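PDB 4AW7: GH86A beta-porphyranase from Bacteroides plebeius, which hydrolyses the sulfated red-algal polysaccharide porphyran at beta-D-galactose-(1->4)-alpha-L-galactose-6-sulfate linkages, releasing mainly disaccharides. Local coordinates for residues A[43-48]-A[313-318]; A[228-233]-A[268-273]; A[500-505]-A[556-561]. One frame throughout, in Å; residues are numbered along the deposited sequence.

From the N terminus, residues 43-48 are the first half of contact 1, which closes only when the chain reaches 313-318; together they join the first and last strands of a parallel (beta/alpha)8 barrel. Contact 2 opens and closes within that long loop, pairing the neighbouring strands 225-233 and 268-276 through one intervening helix. The two meet where Phe317 packs on Tyr231, beside the same galactose, and strand 311-316 continues the sheet from 268-276. Contact 3 follows in series, its centre about 33 Å from that of contact 2. It ties two neighbouring connections of the C-terminal beta-sandwich together, well away from the substrate.

Contact 1. Residues A[43-48]-A[313-318]; sequences YFNIHS and ISIPFV. With L6S (6-O-sulfo-alpha-L-galactopyranose), chain B; GLA (alpha-D-galactopyranose), chain C; GAL (beta-D-galactopyranose), chain D.
One face of the His47 imidazole receives the edge of the Phe317 ring, an edge-to-face pair with centroids 4.8 Å apart and Phe317 CE1 over the middle of the imidazole. At the imidazole's own edge, ND1 donates to sulfate oxygen O1S of the bound 6-sulfogalactose over 3.0 Å, a somewhat bent bond, while NE2 is paired with Arg69. Phe317 turns another part of its edge to the same sugar, CZ lying 3.7 Å from its ring oxygen O5. What puts the imidazole here is its first torsion, with CG anti to the backbone N (chi1 -171°), and CG2 of Ile315 packs against His47 CB at 3.6 Å. With an alanine here the sulfate would probably lose this donor, and the Phe317 edge the ring it packs on. Phe317 also belongs, with Tyr231 and Ile276, to the pocket at subsite -1 that tolerates methylated galactose.

Farther back, Ser314 O lies in the plane of the Asn45 amide, and ND2 reaches it at 3.0 Å, nearly along the C=O axis, and also serves Ser41 O. The backbone closes with His47 N to Val318 O at 2.8 Å. Asn45 O, by contrast, is buried against Pro316 CD and has no polar partner.

This is the seam of a (beta/alpha)8 barrel: strand 45-46 pairs in parallel with 66-71, and strand 311-316 with 268-276, while Ile46 packs on helix 54-63 and Tyr43 on helix 293-305.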
# COMPACT_ATOMS: atom_id res chain seq x y z
N TYR A 43 1.87 0.91 -8.95
CA TYR A 43 0.46 0.61 -8.68
C TYR A 43 -0.16 -0.44 -9.55
O TYR A 43 -0.81 -1.37 -9.05
CB TYR A 43 -0.39 1.90 -8.74
CG TYR A 43 0.13 2.96 -7.82
CD1 TYR A 43 0.01 2.82 -6.42
CD2 TYR A 43 0.84 4.05 -8.28
CE1 TYR A 43 0.56 3.74 -5.56
CE2 TYR A 43 1.39 4.98 -7.43
CZ TYR A 43 1.25 4.83 -6.05
OH TYR A 43 1.87 5.75 -5.22
N PHE A 44 -0.06 -0.27 -10.87
CA PHE A 44 -0.80 -1.09 -11.81
C PHE A 44 -0.00 -2.30 -12.21
O PHE A 44 0.65 -2.33 -13.26
CB PHE A 44 -1.28 -0.22 -13.00
CG PHE A 44 -2.08 0.97 -12.55
CD1 PHE A 44 -3.25 0.79 -11.82
CD2 PHE A 44 -1.61 2.26 -12.72
CE1 PHE A 44 -3.94 1.88 -11.31
CE2 PHE A 44 -2.33 3.33 -12.23
CZ PHE A 44 -3.49 3.11 -11.53
N ASN A 45 -0.01 -3.26 -11.30
CA ASN A 45 0.78 -4.48 -11.35
C ASN A 45 -0.15 -5.65 -11.09
O ASN A 45 -1.23 -5.50 -10.53
CB ASN A 45 1.88 -4.45 -10.28
CG ASN A 45 2.84 -3.30 -10.48
OD1 ASN A 45 3.33 -3.10 -11.60
ND2 ASN A 45 3.12 -2.50 -9.44
N ILE A 46 0.32 -6.84 -11.45
CA ILE A 46 -0.29 -8.09 -11.02
C ILE A 46 0.73 -8.87 -10.16
O ILE A 46 1.94 -8.66 -10.25
CB ILE A 46 -0.82 -8.98 -12.18
CG1 ILE A 46 0.26 -9.25 -13.25
CG2 ILE A 46 -2.04 -8.37 -12.76
CD1 ILE A 46 -0.11 -10.30 -14.31
N HIS A 47 0.21 -9.75 -9.33
CA HIS A 47 1.00 -10.57 -8.42
C HIS A 47 1.48 -11.82 -9.17
O HIS A 47 0.95 -12.92 -9.01
CB HIS A 47 0.14 -10.92 -7.17
CG HIS A 47 0.92 -11.57 -6.08
ND1 HIS A 47 1.25 -12.90 -6.10
CD2 HIS A 47 1.51 -11.06 -4.96
CE1 HIS A 47 1.99 -13.18 -5.03
NE2 HIS A 47 2.16 -12.08 -4.31
N SER A 48 2.42 -11.59 -10.06
CA SER A 48 2.89 -12.58 -11.02
C SER A 48 4.24 -12.18 -11.53
O SER A 48 4.62 -11.00 -11.48
CB SER A 48 1.91 -12.60 -12.19
OG SER A 48 2.23 -13.58 -13.17
N ILE A 313 6.76 0.19 -4.25
CA ILE A 313 5.90 -0.63 -5.11
C ILE A 313 4.70 -1.06 -4.29
O ILE A 313 4.81 -1.23 -3.07
CB ILE A 313 6.68 -1.84 -5.69
CG1 ILE A 313 5.92 -2.51 -6.83
CG2 ILE A 313 7.08 -2.82 -4.59
CD1 ILE A 313 6.77 -3.48 -7.70
N SER A 314 3.60 -1.35 -4.97
CA SER A 314 2.43 -1.98 -4.41
C SER A 314 1.91 -2.98 -5.43
O SER A 314 2.07 -2.78 -6.64
CB SER A 314 1.35 -1.00 -3.96
OG SER A 314 0.74 -0.32 -5.03
N ILE A 315 1.31 -4.06 -4.95
CA ILE A 315 0.88 -5.18 -5.80
C ILE A 315 -0.54 -5.58 -5.46
O ILE A 315 -0.80 -6.21 -4.43
CB ILE A 315 1.78 -6.42 -5.60
CG1 ILE A 315 3.29 -6.13 -5.70
CG2 ILE A 315 1.35 -7.55 -6.58
CD1 ILE A 315 3.81 -5.80 -7.05
N PRO A 316 -1.52 -5.24 -6.31
CA PRO A 316 -2.87 -5.77 -6.19
C PRO A 316 -2.83 -7.31 -6.17
O PRO A 316 -2.11 -7.90 -6.98
CB PRO A 316 -3.51 -5.23 -7.51
CG PRO A 316 -2.74 -4.03 -7.84
CD PRO A 316 -1.36 -4.40 -7.50
N PHE A 317 -3.55 -7.92 -5.24
CA PHE A 317 -3.51 -9.37 -5.13
C PHE A 317 -4.46 -10.03 -6.11
O PHE A 317 -5.54 -10.50 -5.75
CB PHE A 317 -3.68 -9.85 -3.69
CG PHE A 317 -3.24 -11.27 -3.51
CD1 PHE A 317 -1.88 -11.56 -3.48
CD2 PHE A 317 -4.14 -12.31 -3.34
CE1 PHE A 317 -1.44 -12.84 -3.26
CE2 PHE A 317 -3.67 -13.59 -3.11
CZ PHE A 317 -2.36 -13.84 -3.10
N VAL A 318 -4.01 -10.04 -7.36
CA VAL A 318 -4.65 -10.68 -8.49
C VAL A 318 -3.45 -11.19 -9.30
O VAL A 318 -2.50 -10.43 -9.57
CB VAL A 318 -5.55 -9.73 -9.31
CG1 VAL A 318 -4.93 -8.34 -9.51
CG2 VAL A 318 -5.90 -10.37 -10.68
O1S L6S B . 0.10 -15.49 -7.06
O2S L6S B . -1.77 -17.03 -7.48
O3S L6S B . 0.51 -17.87 -7.12
C1 L6S B . 0.62 -16.32 -0.83
C2 L6S B . 1.09 -17.75 -0.61
C3 L6S B . 0.16 -18.71 -1.36
C4 L6S B . 0.18 -18.33 -2.89
C5 L6S B . -0.22 -16.86 -3.03
C6 L6S B . 0.13 -16.36 -4.45
O2 L6S B . 1.17 -18.06 0.80
O3 L6S B . 0.55 -20.08 -1.18
O4 L6S B . 1.51 -18.55 -3.39
O5 L6S B . 0.52 -15.97 -2.19
O6 L6S B . -0.81 -16.92 -5.36
S1 L6S B . -0.48 -16.79 -6.85
C1 GLA C . -1.37 -13.65 2.45
C2 GLA C . -0.58 -14.72 1.68
C3 GLA C . -1.26 -15.05 0.36
C4 GLA C . -2.75 -15.25 0.52
C5 GLA C . -3.35 -14.01 1.21
C6 GLA C . -4.92 -14.06 1.10
O1 GLA C . -1.20 -12.36 2.05
O2 GLA C . 0.80 -14.29 1.50
O3 GLA C . -0.80 -16.27 -0.17
O4 GLA C . -3.01 -16.44 1.28
O5 GLA C . -2.74 -13.99 2.58
O6 GLA C . -5.32 -13.33 -0.14
C1 GAL D . -1.37 -13.65 2.45
C2 GAL D . -0.58 -14.72 1.68
C3 GAL D . -1.26 -15.05 0.36
C4 GAL D . -2.75 -15.25 0.52
C5 GAL D . -3.35 -14.01 1.21
C6 GAL D . -4.92 -14.06 1.10
O1 GAL D . -0.67 -13.42 3.74
O2 GAL D . 0.80 -14.29 1.50
O3 GAL D . -0.80 -16.27 -0.17
O4 GAL D . -3.01 -16.44 1.28
O5 GAL D . -2.74 -13.99 2.58
O6 GAL D . -5.32 -13.33 -0.14

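Contact 2. Residues A[228-233]-A[268-273]; sequences VHLYDG and LAISEF. With GLA (alpha-D-galactopyranose), chain C; GAL (beta-D-galactopyranose), chain D.
Glu272 and His229 project from the same face of their paired strands, and each carries CG beside the backbone N, anti to the carbonyl carbon (chi1 -55° and -63°), torsions that lay the glutamate over the imidazole. Beyond CG the glutamate runs extended across one face of the ring. Its CG sits 3.7 Å from the ring centroid in a CH-pi contact, and the carboxylate stacks nearer the rim, its plane 23° from that of the ring. Tyr231, two residues on from His229 in the same strand, has its ring steeply turned to the carboxylate, and its OH donates to Glu272 OE1 over 2.6 Å on the anti side. Glu272 OE2 lies 2.6 Å from O2 of the bound galactose and forms a salt bridge with Arg69, so the carboxylate is gripped at both oxygens. His229 is fixed as well: ND1 pairs with Glu146, the probable proton donor, and NE2 makes a weak bond with Ser271 OG, which is itself held by Glu142.

These are the sixth and seventh strands of the (beta/alpha)8 barrel, and Glu272, near the C-terminal end of the seventh, is the inferred nucleophile, as in other clan GH-A enzymes. Parallel pairing is carried by Val228 N to Ala269 O at 3.2 Å and Leu230 N to Glu272 O at 3.0 Å. Between them Ser271 leaves the extended conformation, and its N makes only a weak bond with Val228 O.

On the other side of the sheet the contact is apolar. Val228 CG2 lies beside Ile270 CD1 at 3.6 Å, both side chains pointing the same way, and CG2 of Ile270 meets Leu230 CD1. Leu251 of helix 245-262 packs on Val228 and Ile270, and Phe300 of helix 293-305 on Leu230 and Phe273.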
# COMPACT_ATOMS: atom_id res chain seq x y z
N VAL A 228 4.25 -4.64 4.14
CA VAL A 228 3.06 -5.13 4.78
C VAL A 228 2.06 -5.55 3.72
O VAL A 228 2.11 -5.11 2.58
CB VAL A 228 2.45 -4.12 5.74
CG1 VAL A 228 3.46 -3.57 6.80
CG2 VAL A 228 1.81 -3.07 5.02
N HIS A 229 1.12 -6.39 4.13
CA HIS A 229 -0.02 -6.80 3.33
C HIS A 229 -1.27 -6.14 3.88
O HIS A 229 -1.45 -6.08 5.11
CB HIS A 229 -0.18 -8.32 3.40
CG HIS A 229 0.99 -9.05 2.82
ND1 HIS A 229 1.19 -10.41 2.98
CD2 HIS A 229 2.04 -8.58 2.10
CE1 HIS A 229 2.30 -10.73 2.32
NE2 HIS A 229 2.83 -9.65 1.80
N LEU A 230 -2.10 -5.61 2.98
CA LEU A 230 -3.32 -4.90 3.37
C LEU A 230 -4.54 -5.57 2.77
O LEU A 230 -4.73 -5.54 1.54
CB LEU A 230 -3.26 -3.44 2.91
CG LEU A 230 -2.19 -2.57 3.57
CD1 LEU A 230 -2.16 -1.21 2.87
CD2 LEU A 230 -2.39 -2.45 5.09
N TYR A 231 -5.38 -6.11 3.64
CA TYR A 231 -6.58 -6.82 3.22
C TYR A 231 -7.83 -6.33 3.94
O TYR A 231 -7.81 -6.08 5.16
CB TYR A 231 -6.43 -8.32 3.48
CG TYR A 231 -5.57 -9.00 2.43
CD1 TYR A 231 -6.12 -9.33 1.19
CD2 TYR A 231 -4.26 -9.30 2.65
CE1 TYR A 231 -5.36 -9.93 0.22
CE2 TYR A 231 -3.48 -9.91 1.67
CZ TYR A 231 -4.06 -10.24 0.47
OH TYR A 231 -3.32 -10.86 -0.51
N ASP A 232 -8.92 -6.28 3.20
CA ASP A 232 -10.26 -6.17 3.73
C ASP A 232 -10.88 -7.55 3.84
O ASP A 232 -10.69 -8.37 2.95
CB ASP A 232 -11.12 -5.34 2.77
CG ASP A 232 -10.87 -3.89 2.84
OD1 ASP A 232 -10.29 -3.40 3.81
OD2 ASP A 232 -11.26 -3.18 1.89
N GLY A 233 -11.62 -7.81 4.91
CA GLY A 233 -12.47 -9.00 5.01
C GLY A 233 -13.78 -8.71 4.33
O GLY A 233 -14.33 -7.58 4.34
N LEU A 268 8.03 2.31 1.89
CA LEU A 268 7.13 1.20 2.07
C LEU A 268 6.99 0.37 0.83
O LEU A 268 7.16 0.84 -0.29
CB LEU A 268 5.75 1.74 2.46
CG LEU A 268 5.73 2.69 3.63
CD1 LEU A 268 4.30 3.32 3.73
CD2 LEU A 268 6.19 2.08 4.93
N ALA A 269 6.63 -0.90 1.01
CA ALA A 269 6.25 -1.76 -0.10
C ALA A 269 5.02 -2.54 0.32
O ALA A 269 5.03 -3.19 1.38
CB ALA A 269 7.39 -2.70 -0.47
N ILE A 270 3.92 -2.41 -0.43
CA ILE A 270 2.69 -3.12 -0.12
C ILE A 270 2.67 -4.33 -1.03
O ILE A 270 2.20 -4.28 -2.17
CB ILE A 270 1.43 -2.24 -0.24
CG1 ILE A 270 1.61 -0.91 0.50
CG2 ILE A 270 0.19 -3.01 0.20
CD1 ILE A 270 2.00 -1.08 2.01
N SER A 271 3.28 -5.41 -0.56
CA SER A 271 3.56 -6.53 -1.45
C SER A 271 2.34 -7.39 -1.79
O SER A 271 2.41 -8.19 -2.71
CB SER A 271 4.74 -7.37 -0.91
OG SER A 271 4.53 -7.72 0.43
N GLU A 272 1.23 -7.19 -1.06
CA GLU A 272 -0.10 -7.69 -1.43
C GLU A 272 -1.14 -6.72 -0.88
O GLU A 272 -1.04 -6.31 0.26
CB GLU A 272 -0.43 -9.05 -0.81
CG GLU A 272 0.58 -10.18 -1.07
CD GLU A 272 0.27 -11.43 -0.29
OE1 GLU A 272 -0.88 -11.60 0.19
OE2 GLU A 272 1.17 -12.27 -0.12
N PHE A 273 -2.13 -6.37 -1.68
CA PHE A 273 -3.32 -5.71 -1.16
C PHE A 273 -4.57 -6.20 -1.88
O PHE A 273 -4.56 -6.44 -3.08
CB PHE A 273 -3.24 -4.19 -1.13
CG PHE A 273 -3.19 -3.47 -2.46
CD1 PHE A 273 -1.97 -3.26 -3.14
CD2 PHE A 273 -4.35 -2.93 -3.02
CE1 PHE A 273 -1.93 -2.53 -4.30
CE2 PHE A 273 -4.28 -2.17 -4.18
CZ PHE A 273 -3.09 -1.97 -4.82
C1 GLA C . -1.37 -13.65 2.45
C2 GLA C . -0.58 -14.72 1.68
C3 GLA C . -1.26 -15.05 0.36
C4 GLA C . -2.75 -15.25 0.52
C5 GLA C . -3.35 -14.01 1.21
C6 GLA C . -4.92 -14.06 1.10
O1 GLA C . -1.20 -12.36 2.05
O2 GLA C . 0.80 -14.29 1.50
O3 GLA C . -0.80 -16.27 -0.17
O4 GLA C . -3.01 -16.44 1.28
O5 GLA C . -2.74 -13.99 2.58
O6 GLA C . -5.32 -13.33 -0.14
C1 GAL D . -1.37 -13.65 2.45
C2 GAL D . -0.58 -14.72 1.68
C3 GAL D . -1.26 -15.05 0.36
C4 GAL D . -2.75 -15.25 0.52
C5 GAL D . -3.35 -14.01 1.21
C6 GAL D . -4.92 -14.06 1.10
O1 GAL D . -0.67 -13.42 3.74
O2 GAL D . 0.80 -14.29 1.50
O3 GAL D . -0.80 -16.27 -0.17
O4 GAL D . -3.01 -16.44 1.28
O5 GAL D . -2.74 -13.99 2.58
O6 GAL D . -5.32 -13.33 -0.14

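Contact 3. Residues A[500-505]-A[556-561]; sequences SGSGRA and DIQLLK
Ile557 pushes its aliphatic side chain among three backbone carbonyl oxygens: CG2 touches Gly501 O at 3.4 Å and also approaches Gly503 O, while CD1 lies against Arg504 O. Around it, three waters bridge the two segments, two through the Gln558 amide and one from backbone to backbone. One donates to Gly501 O and to Gln558 OE1, and a second accepts from Gly503 N and from Gln558 NE2. The third sits 2.8 Å from Gly503 O, to which it donates, and accepts from Ile557 N. Gln558 can serve the first two because its chain folds at chi2 (-59°), bringing the amide back over the 500-505 backbone. Gly503 itself has phi 139° and psi -131°, where a CB would press on the carbonyl O of Ser502.

The setting is the C-terminal beta-sandwich. Residues 500-502 lead from strand 491-498 of the four-stranded sheet into strand 503-514 of the five-stranded one, and 556-561 run the other way, from 546-555 to 563-570. The contact therefore joins two neighbouring crossings between the sheets. The second begins with an Asx turn, Asp556 OD1 accepting from Gln558 N at 3.0 Å, and makes a short 3-10 turn at 557-559.

At the far end Ser500 OG donates to Leu560 O over 3.1 Å, approaching from well above the carbonyl plane. Deeper in, Ala505 CB lies 3.9 Å from Leu560 CD1 and 4.1 Å from Ile557 CB. Leu560 also packs on Phe555 and Val585 of one sheet and Ile525 of the other, whereas Arg504 turns away to salt bridges with Asp374 and Glu586.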
# COMPACT_ATOMS: atom_id res chain seq x y z
N SER A 500 6.28 26.67 6.39
CA SER A 500 4.92 27.15 6.33
C SER A 500 4.74 28.07 5.13
O SER A 500 5.69 28.38 4.44
CB SER A 500 4.46 27.75 7.63
OG SER A 500 3.09 28.06 7.56
N GLY A 501 3.51 28.48 4.88
CA GLY A 501 3.22 29.35 3.74
C GLY A 501 1.75 29.42 3.52
O GLY A 501 0.94 29.41 4.47
N SER A 502 1.37 29.51 2.24
CA SER A 502 -0.03 29.53 1.87
C SER A 502 -0.39 28.19 1.26
O SER A 502 0.47 27.55 0.65
CB SER A 502 -0.28 30.63 0.88
OG SER A 502 0.00 31.88 1.47
N GLY A 503 -1.65 27.79 1.42
CA GLY A 503 -2.09 26.47 0.97
C GLY A 503 -3.02 25.85 1.99
O GLY A 503 -3.97 26.49 2.44
N ARG A 504 -2.74 24.60 2.33
CA ARG A 504 -3.57 23.79 3.22
C ARG A 504 -2.68 23.04 4.21
O ARG A 504 -1.51 22.85 4.00
CB ARG A 504 -4.39 22.80 2.44
CG ARG A 504 -5.30 23.43 1.44
CD ARG A 504 -6.17 22.41 0.73
NE ARG A 504 -5.43 21.40 -0.03
CZ ARG A 504 -5.04 21.51 -1.30
NH1 ARG A 504 -5.26 22.62 -1.99
NH2 ARG A 504 -4.41 20.52 -1.88
N ALA A 505 -3.29 22.63 5.32
CA ALA A 505 -2.60 21.82 6.32
C ALA A 505 -3.58 20.93 7.02
O ALA A 505 -4.78 21.22 7.09
CB ALA A 505 -1.88 22.73 7.31
N ASP A 556 -6.30 25.68 9.33
CA ASP A 556 -5.73 26.77 8.54
C ASP A 556 -4.20 26.73 8.60
O ASP A 556 -3.58 26.81 9.67
CB ASP A 556 -6.27 28.11 9.06
CG ASP A 556 -6.07 29.25 8.10
OD1 ASP A 556 -5.09 29.26 7.36
OD2 ASP A 556 -6.95 30.18 8.13
N ILE A 557 -3.57 26.63 7.44
CA ILE A 557 -2.10 26.63 7.35
C ILE A 557 -1.46 27.81 8.02
O ILE A 557 -0.33 27.75 8.47
CB ILE A 557 -1.64 26.56 5.86
CG1 ILE A 557 -0.16 26.20 5.77
CG2 ILE A 557 -1.99 27.87 5.10
CD1 ILE A 557 0.31 25.98 4.28
N GLN A 558 -2.21 28.91 8.09
CA GLN A 558 -1.73 30.12 8.67
C GLN A 558 -1.42 29.99 10.17
O GLN A 558 -0.67 30.79 10.74
CB GLN A 558 -2.68 31.31 8.32
CG GLN A 558 -2.94 31.53 6.75
CD GLN A 558 -1.66 31.81 5.97
OE1 GLN A 558 -0.68 32.27 6.54
NE2 GLN A 558 -1.68 31.54 4.63
N LEU A 559 -1.93 28.94 10.82
CA LEU A 559 -1.56 28.63 12.21
C LEU A 559 -0.15 28.09 12.37
O LEU A 559 0.39 28.07 13.46
CB LEU A 559 -2.54 27.63 12.84
CG LEU A 559 -3.98 28.13 12.99
CD1 LEU A 559 -4.89 27.00 13.51
CD2 LEU A 559 -4.06 29.35 13.91
N LEU A 560 0.44 27.60 11.28
CA LEU A 560 1.78 27.06 11.34
C LEU A 560 2.82 28.16 11.20
O LEU A 560 2.65 29.11 10.43
CB LEU A 560 2.01 26.02 10.23
CG LEU A 560 1.16 24.78 10.33
CD1 LEU A 560 1.39 23.88 9.13
CD2 LEU A 560 1.43 24.02 11.64
N LYS A 561 3.90 27.97 11.90
CA LYS A 561 5.08 28.82 11.78
C LYS A 561 6.21 28.13 11.06
O LYS A 561 6.29 26.89 11.01
CB LYS A 561 5.55 29.32 13.16
CG LYS A 561 4.45 30.15 13.89
CD LYS A 561 4.07 31.42 13.03
CE LYS A 561 3.21 32.45 13.72
NZ LYS A 561 2.82 33.56 12.77
O HOH W 1 1.89 31.89 5.97
O HOH W 2 -3.32 29.93 2.67
O HOH W 3 -5.26 26.60 4.92